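Local coordinates for alkaline serine protease (Pseudoalteromonas sp., PDB 1Y9Z), which probably cleaves peptide bonds as a subtilisin-like serine protease of a cold-living bacterium, at residues A[230-235]-A[315-320]; A[305-310]-A[332-337]. One frame throughout, in Å; residues are numbered along the deposited sequence.

Contact 1: residues A[230-235]-A[315-320]; sequences GVVPHN and PGLQNP
A buried contact, part apolar packing and part water-bridged, joins the N-terminal part of strand 232-240 to the loop that leads into strand 321-323, in the insert beta-barrel domain. Residues 230-235 and 317-320 run nearly parallel, their end-to-end directions 3° apart, yet CA of Val232 and CA of Asn319 stay 6.3 Å from each other, and no direct hydrogen bond spans the gap. The apolar half is made by Val232, whose two methyls divide the work: CG2 lies 4.0 Å from Leu317 CD1, while CG1 presses on the Asn319 amide, only 3.2 Å from ND2. Leu317 also lays CD1 against the carbonyl oxygen of Gly230, a residue that brings backbone alone to the contact. With CG of Asn319 turned opposite its own backbone N (chi1 173°), the carboxamide reaches across the Val232 side chain at about a right angle and its ND2 arrives among the waters. One water accepts from Asn319 ND2 at 2.8 Å and donates to Pro233 O. A second takes a hydrogen bond from Asn235 N and a weak one from Asn319 ND2, and passes one to Pro320 O. The third donates both to Asn235 OD1 and to Asn319 O. Three waters thus stand in for the ladder of a sheet, which begins just beyond, where Asn235 bonds directly to Leu322. Facing away from the loop, Val231 and Pro233 rest on strand 214-221; Val232 bonds through its backbone to Ser335 of strand 333-336, and Pro320 packs against Glu291 of helix 291-300.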
ATOM      1  N   GLY A 230       3.984  -7.278 -11.385  1.00 14.33           N
ATOM      2  CA  GLY A 230       4.285  -6.077 -10.633  1.00 13.55           C
ATOM      3  C   GLY A 230       5.355  -5.273 -11.342  1.00 13.27           C
ATOM      4  O   GLY A 230       6.533  -5.618 -11.292  1.00 13.58           O
ATOM      5  N   VAL A 231       4.942  -4.210 -12.023  1.00 11.95           N
ATOM      6  CA  VAL A 231       5.870  -3.338 -12.737  1.00 12.48           C
ATOM      7  C   VAL A 231       5.612  -1.924 -12.239  1.00 12.39           C
ATOM      8  O   VAL A 231       4.546  -1.357 -12.467  1.00 11.69           O
ATOM      9  CB  VAL A 231       5.644  -3.393 -14.263  1.00 12.95           C
ATOM     10  CG1 VAL A 231       6.684  -2.540 -14.973  1.00 13.60           C
ATOM     11  CG2 VAL A 231       5.717  -4.835 -14.746  1.00 14.15           C
ATOM     12  N   VAL A 232       6.593  -1.359 -11.549  1.00 11.60           N
ATOM     13  CA  VAL A 232       6.443  -0.030 -10.981  1.00 11.05           C
ATOM     14  C   VAL A 232       7.116   1.072 -11.786  1.00 11.59           C
ATOM     15  O   VAL A 232       8.309   0.997 -12.073  1.00 12.15           O
ATOM     16  CB  VAL A 232       7.013   0.002  -9.547  1.00 10.47           C
ATOM     17  CG1 VAL A 232       6.842   1.384  -8.941  1.00 12.40           C
ATOM     18  CG2 VAL A 232       6.330  -1.051  -8.696  1.00 11.05           C
ATOM     19  N   PRO A 233       6.354   2.107 -12.175  1.00 11.14           N
ATOM     20  CA  PRO A 233       6.959   3.199 -12.942  1.00 11.31           C
ATOM     21  C   PRO A 233       7.874   3.972 -11.991  1.00 11.97           C
ATOM     22  O   PRO A 233       7.472   4.303 -10.876  1.00 12.05           O
ATOM     23  CB  PRO A 233       5.748   4.011 -13.400  1.00 11.74           C
ATOM     24  CG  PRO A 233       4.772   3.816 -12.285  1.00 11.18           C
ATOM     25  CD  PRO A 233       4.914   2.343 -11.954  1.00 11.47           C
ATOM     26  N   HIS A 234       9.103   4.246 -12.417  1.00 11.48           N
ATOM     27  CA  HIS A 234      10.039   4.956 -11.549  1.00 12.49           C
ATOM     28  C   HIS A 234       9.529   6.292 -11.039  1.00 12.60           C
ATOM     29  O   HIS A 234       9.175   7.177 -11.821  1.00 12.86           O
ATOM     30  CB  HIS A 234      11.379   5.188 -12.250  1.00 13.04           C
ATOM     31  CG  HIS A 234      12.408   4.139 -11.963  1.00 13.66           C
ATOM     32  ND1 HIS A 234      12.452   3.438 -10.778  1.00 15.77           N
ATOM     33  CD2 HIS A 234      13.469   3.714 -12.689  1.00 12.29           C
ATOM     34  CE1 HIS A 234      13.494   2.626 -10.787  1.00 12.72           C
ATOM     35  NE2 HIS A 234      14.128   2.775 -11.935  1.00 16.06           N
ATOM     36  N   ASN A 235       9.499   6.431  -9.717  1.00 12.95           N
ATOM     37  CA  ASN A 235       9.067   7.667  -9.083  1.00 13.50           C
ATOM     38  C   ASN A 235      10.251   8.625  -9.188  1.00 14.46           C
ATOM     39  O   ASN A 235      11.027   8.780  -8.245  1.00 13.94           O
ATOM     40  CB  ASN A 235       8.720   7.411  -7.613  1.00 15.08           C
ATOM     41  CG  ASN A 235       8.125   8.627  -6.930  1.00 17.05           C
ATOM     42  OD1 ASN A 235       7.889   8.618  -5.721  1.00 20.28           O
ATOM     43  ND2 ASN A 235       7.873   9.678  -7.699  1.00 16.66           N
ATOM     44  N   PRO A 315      14.889  -8.518  -2.212  1.00 16.60           N
ATOM     45  CA  PRO A 315      14.302  -9.136  -3.405  1.00 15.78           C
ATOM     46  C   PRO A 315      12.843  -8.804  -3.705  1.00 15.22           C
ATOM     47  O   PRO A 315      12.361  -9.061  -4.809  1.00 14.58           O
ATOM     48  CB  PRO A 315      14.518 -10.625  -3.153  1.00 16.41           C
ATOM     49  CG  PRO A 315      14.369 -10.723  -1.671  1.00 17.60           C
ATOM     50  CD  PRO A 315      15.171  -9.536  -1.183  1.00 15.94           C
ATOM     51  N   GLY A 316      12.139  -8.238  -2.731  1.00 14.16           N
ATOM     52  CA  GLY A 316      10.743  -7.899  -2.948  1.00 13.92           C
ATOM     53  C   GLY A 316      10.560  -6.757  -3.928  1.00 12.78           C
ATOM     54  O   GLY A 316      11.529  -6.131  -4.357  1.00 13.70           O
ATOM     55  N   LEU A 317       9.311  -6.475  -4.283  1.00 13.40           N
ATOM     56  CA  LEU A 317       9.025  -5.394  -5.214  1.00 12.12           C
ATOM     57  C   LEU A 317       9.252  -4.042  -4.542  1.00 11.61           C
ATOM     58  O   LEU A 317       8.654  -3.741  -3.504  1.00 11.33           O
ATOM     59  CB  LEU A 317       7.582  -5.490  -5.716  1.00 11.66           C
ATOM     60  CG  LEU A 317       7.150  -4.446  -6.749  1.00 10.77           C
ATOM     61  CD1 LEU A 317       7.981  -4.590  -8.016  1.00 11.21           C
ATOM     62  CD2 LEU A 317       5.675  -4.632  -7.061  1.00 11.41           C
ATOM     63  N   GLN A 318      10.122  -3.231  -5.131  1.00 11.33           N
ATOM     64  CA  GLN A 318      10.423  -1.918  -4.574  1.00 11.66           C
ATOM     65  C   GLN A 318       9.886  -0.780  -5.442  1.00 12.18           C
ATOM     66  O   GLN A 318       9.855  -0.879  -6.670  1.00 12.66           O
ATOM     67  CB  GLN A 318      11.937  -1.751  -4.404  1.00 11.79           C
ATOM     68  CG  GLN A 318      12.632  -2.893  -3.665  1.00 12.24           C
ATOM     69  CD  GLN A 318      12.084  -3.124  -2.267  1.00 11.72           C
ATOM     70  OE1 GLN A 318      11.891  -2.181  -1.499  1.00 12.54           O
ATOM     71  NE2 GLN A 318      11.846  -4.388  -1.926  1.00 12.72           N
ATOM     72  N   ASN A 319       9.463   0.294  -4.783  1.00 11.62           N
ATOM     73  CA  ASN A 319       8.940   1.492  -5.439  1.00 11.34           C
ATOM     74  C   ASN A 319       9.741   2.640  -4.824  1.00 12.02           C
ATOM     75  O   ASN A 319       9.197   3.483  -4.114  1.00 12.19           O
ATOM     76  CB  ASN A 319       7.448   1.653  -5.116  1.00  9.89           C
ATOM     77  CG  ASN A 319       6.866   2.962  -5.630  1.00 10.59           C
ATOM     78  OD1 ASN A 319       5.867   3.456  -5.098  1.00 13.39           O
ATOM     79  ND2 ASN A 319       7.473   3.522  -6.666  1.00  9.86           N
ATOM     80  N   PRO A 320      11.052   2.688  -5.102  1.00 12.17           N
ATOM     81  CA  PRO A 320      11.926   3.730  -4.559  1.00 13.24           C
ATOM     82  C   PRO A 320      11.894   5.068  -5.272  1.00 14.11           C
ATOM     83  O   PRO A 320      11.381   5.188  -6.383  1.00 13.98           O
ATOM     84  CB  PRO A 320      13.298   3.088  -4.655  1.00 12.81           C
ATOM     85  CG  PRO A 320      13.213   2.402  -5.986  1.00 14.10           C
ATOM     86  CD  PRO A 320      11.817   1.767  -5.966  1.00 12.83           C
TER
HETATM   87  O   HOH W   1       6.127   5.060  -8.639  1.00 14.20           O
HETATM   88  O   HOH W   2       9.815   3.998  -8.162  1.00 12.56           O
HETATM   89  O   HOH W   3       8.595   6.257  -4.000  1.00 18.14           O

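Contact 2: residues A[305-310]-A[332-337]; sequences GIIVYS and PSVSVD
Strands 305-309 and 333-336 form a parallel pair in the curled sheet of the insert beta-barrel domain, and they illustrate how such a ladder is built in register. Ile306 sits beside Ser333 and Tyr309 beside Val336, the strand axes 4.7 Å apart at their closest. Five backbone hydrogen bonds hold them. Ile306 N donates to Pro332 O, and Ile306 O receives Val334 N; Val308 repeats the pattern, its N giving the straightest bond, 2.9 Å to Val334 O at 175°. The last rung, Ser310 N to Val336 O, is longer at 3.1 Å. On the face shared by Ile307, Tyr309, Val334 and Val336, contacts are apolar. Ile307 and Val334 lie side by side, CG1 of the isoleucine 3.9 Å from CG2 of the valine. With CG1 of Val336 beside the backbone N and anti to the carbonyl carbon (chi1 -61°), its CG2 falls between the two, 3.6 Å from Tyr309 CB; the tyrosine ring itself leads away, to a hydrogen bond between its OH and Glu259. The opposite face carries Ile306, Ser333, Val308 and Ser335, with Ile306 CB 3.7 Å from Ser333 CB. A water donates to Ser335 OG, 2.7 Å away, and to Ser310 OG just past the strand end, while Arg281 bonds to the first hydroxyl and Gly316 O to the second. Also past its strand, Asp337 is the N-cap of helix 338-345, and its OD2 bonds to Thr340. Strand 275-280 pairs with the far edge of 305-309, helix 291-300 packs on Ile306 and Val308, and Val354 of strand 351-360 meets both Ile307 and Val334.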
ATOM      1  N   GLY A 305      15.078   2.137 -23.017  1.00 18.93           N
ATOM      2  CA  GLY A 305      14.171   1.859 -21.918  1.00 18.64           C
ATOM      3  C   GLY A 305      14.977   1.169 -20.837  1.00 17.73           C
ATOM      4  O   GLY A 305      15.986   0.534 -21.141  1.00 17.17           O
ATOM      5  N   ILE A 306      14.544   1.273 -19.586  1.00 16.82           N
ATOM      6  CA  ILE A 306      15.292   0.662 -18.492  1.00 16.44           C
ATOM      7  C   ILE A 306      14.430  -0.139 -17.525  1.00 16.21           C
ATOM      8  O   ILE A 306      13.346   0.293 -17.133  1.00 16.44           O
ATOM      9  CB  ILE A 306      16.054   1.742 -17.692  1.00 16.18           C
ATOM     10  CG1 ILE A 306      16.919   2.575 -18.640  1.00 17.20           C
ATOM     11  CG2 ILE A 306      16.926   1.087 -16.628  1.00 16.61           C
ATOM     12  CD1 ILE A 306      17.521   3.810 -18.004  1.00 17.35           C
ATOM     13  N   ILE A 307      14.929  -1.312 -17.144  1.00 15.28           N
ATOM     14  CA  ILE A 307      14.240  -2.188 -16.206  1.00 14.86           C
ATOM     15  C   ILE A 307      15.196  -2.565 -15.083  1.00 15.58           C
ATOM     16  O   ILE A 307      16.157  -3.302 -15.299  1.00 16.71           O
ATOM     17  CB  ILE A 307      13.768  -3.490 -16.873  1.00 16.23           C
ATOM     18  CG1 ILE A 307      12.822  -3.177 -18.033  1.00 15.86           C
ATOM     19  CG2 ILE A 307      13.069  -4.368 -15.844  1.00 16.66           C
ATOM     20  CD1 ILE A 307      12.449  -4.395 -18.856  1.00 17.05           C
ATOM     21  N   VAL A 308      14.929  -2.053 -13.886  1.00 14.57           N
ATOM     22  CA  VAL A 308      15.760  -2.342 -12.724  1.00 14.88           C
ATOM     23  C   VAL A 308      15.091  -3.427 -11.892  1.00 15.05           C
ATOM     24  O   VAL A 308      13.913  -3.308 -11.554  1.00 14.85           O
ATOM     25  CB  VAL A 308      15.933  -1.090 -11.840  1.00 14.12           C
ATOM     26  CG1 VAL A 308      16.746  -1.434 -10.600  1.00 14.55           C
ATOM     27  CG2 VAL A 308      16.606   0.019 -12.629  1.00 15.41           C
ATOM     28  N   TYR A 309      15.825  -4.489 -11.572  1.00 16.11           N
ATOM     29  CA  TYR A 309      15.253  -5.547 -10.751  1.00 16.06           C
ATOM     30  C   TYR A 309      15.953  -5.638  -9.401  1.00 16.78           C
ATOM     31  O   TYR A 309      17.135  -5.320  -9.271  1.00 16.68           O
ATOM     32  CB  TYR A 309      15.271  -6.906 -11.473  1.00 18.07           C
ATOM     33  CG  TYR A 309      16.628  -7.502 -11.787  1.00 17.89           C
ATOM     34  CD1 TYR A 309      17.360  -7.086 -12.899  1.00 17.92           C
ATOM     35  CD2 TYR A 309      17.149  -8.535 -11.006  1.00 18.92           C
ATOM     36  CE1 TYR A 309      18.577  -7.689 -13.230  1.00 19.08           C
ATOM     37  CE2 TYR A 309      18.362  -9.143 -11.326  1.00 18.37           C
ATOM     38  CZ  TYR A 309      19.069  -8.718 -12.440  1.00 19.32           C
ATOM     39  OH  TYR A 309      20.258  -9.330 -12.773  1.00 20.56           O
ATOM     40  N   SER A 310      15.198  -6.060  -8.396  1.00 17.19           N
ATOM     41  CA  SER A 310      15.700  -6.171  -7.032  1.00 17.21           C
ATOM     42  C   SER A 310      16.915  -7.067  -6.846  1.00 17.63           C
ATOM     43  O   SER A 310      17.070  -8.085  -7.522  1.00 17.17           O
ATOM     44  CB  SER A 310      14.581  -6.660  -6.110  1.00 17.33           C
ATOM     45  OG  SER A 310      13.475  -5.774  -6.144  1.00 16.85           O
ATOM     46  N   PRO A 332      11.906   6.070 -20.389  1.00 15.52           N
ATOM     47  CA  PRO A 332      11.060   5.345 -19.435  1.00 15.04           C
ATOM     48  C   PRO A 332      11.836   4.262 -18.692  1.00 14.67           C
ATOM     49  O   PRO A 332      12.519   3.440 -19.304  1.00 14.97           O
ATOM     50  CB  PRO A 332       9.948   4.779 -20.319  1.00 16.15           C
ATOM     51  CG  PRO A 332      10.632   4.587 -21.641  1.00 17.14           C
ATOM     52  CD  PRO A 332      11.459   5.841 -21.775  1.00 16.04           C
ATOM     53  N   SER A 333      11.739   4.279 -17.368  1.00 13.92           N
ATOM     54  CA  SER A 333      12.416   3.290 -16.541  1.00 13.43           C
ATOM     55  C   SER A 333      11.437   2.746 -15.505  1.00 12.52           C
ATOM     56  O   SER A 333      10.582   3.477 -15.000  1.00 12.96           O
ATOM     57  CB  SER A 333      13.647   3.912 -15.866  1.00 13.80           C
ATOM     58  OG  SER A 333      13.311   5.050 -15.095  1.00 14.31           O
ATOM     59  N   VAL A 334      11.560   1.457 -15.205  1.00 12.29           N
ATOM     60  CA  VAL A 334      10.668   0.801 -14.256  1.00 12.43           C
ATOM     61  C   VAL A 334      11.413  -0.076 -13.254  1.00 12.87           C
ATOM     62  O   VAL A 334      12.607  -0.339 -13.405  1.00 13.35           O
ATOM     63  CB  VAL A 334       9.639  -0.083 -14.998  1.00 12.86           C
ATOM     64  CG1 VAL A 334       8.857   0.756 -15.998  1.00 13.39           C
ATOM     65  CG2 VAL A 334      10.349  -1.232 -15.708  1.00 15.16           C
ATOM     66  N   SER A 335      10.684  -0.530 -12.238  1.00 12.88           N
ATOM     67  CA  SER A 335      11.238  -1.383 -11.192  1.00 12.93           C
ATOM     68  C   SER A 335      10.415  -2.663 -11.052  1.00 12.41           C
ATOM     69  O   SER A 335       9.187  -2.617 -11.032  1.00 12.50           O
ATOM     70  CB  SER A 335      11.244  -0.628  -9.859  1.00 13.45           C
ATOM     71  OG  SER A 335      11.566  -1.484  -8.775  1.00 14.31           O
ATOM     72  N   VAL A 336      11.097  -3.803 -10.963  1.00 12.59           N
ATOM     73  CA  VAL A 336      10.436  -5.097 -10.801  1.00 12.80           C
ATOM     74  C   VAL A 336      11.158  -5.880  -9.705  1.00 13.20           C
ATOM     75  O   VAL A 336      12.306  -5.570  -9.376  1.00 13.49           O
ATOM     76  CB  VAL A 336      10.460  -5.930 -12.113  1.00 12.17           C
ATOM     77  CG1 VAL A 336       9.713  -5.194 -13.220  1.00 12.40           C
ATOM     78  CG2 VAL A 336      11.894  -6.207 -12.533  1.00 13.61           C
ATOM     79  N   ASP A 337      10.499  -6.889  -9.141  1.00 12.70           N
ATOM     80  CA  ASP A 337      11.129  -7.670  -8.080  1.00 14.08           C
ATOM     81  C   ASP A 337      12.201  -8.596  -8.645  1.00 15.56           C
ATOM     82  O   ASP A 337      12.338  -8.727  -9.864  1.00 16.88           O
ATOM     83  CB  ASP A 337      10.073  -8.441  -7.264  1.00 14.22           C
ATOM     84  CG  ASP A 337       9.363  -9.519  -8.060  1.00 15.81           C
ATOM     85  OD1 ASP A 337       8.293  -9.970  -7.596  1.00 16.63           O
ATOM     86  OD2 ASP A 337       9.866  -9.931  -9.123  1.00 15.94           O
TER
HETATM   87  O   HOH W   4      12.015  -3.679  -7.204  1.00 15.24           O

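From the N terminus the order is 230-235, 305-310, 315-320, 332-337, so the two contacts cross rather than nest. Contact 1 closes a long excursion of 79 residues that takes in strands 252-263 and 275-280 and helix 291-300; contact 2 closes a helix-free one of 21 residues, which holds 315-320 and strand 321-323. That shared loop links the two contacts: it leaves strand 305-309, supplies the 315-320 side of contact 1, and returns as strand 333-336. The segments meet directly where Gln318 O lies 2.8 Å from Ser335 OG, probably hydrogen-bonded. Strand 232-240, antiparallel to 333-336, extends the same sheet, which joins it through 333-336 to 305-309.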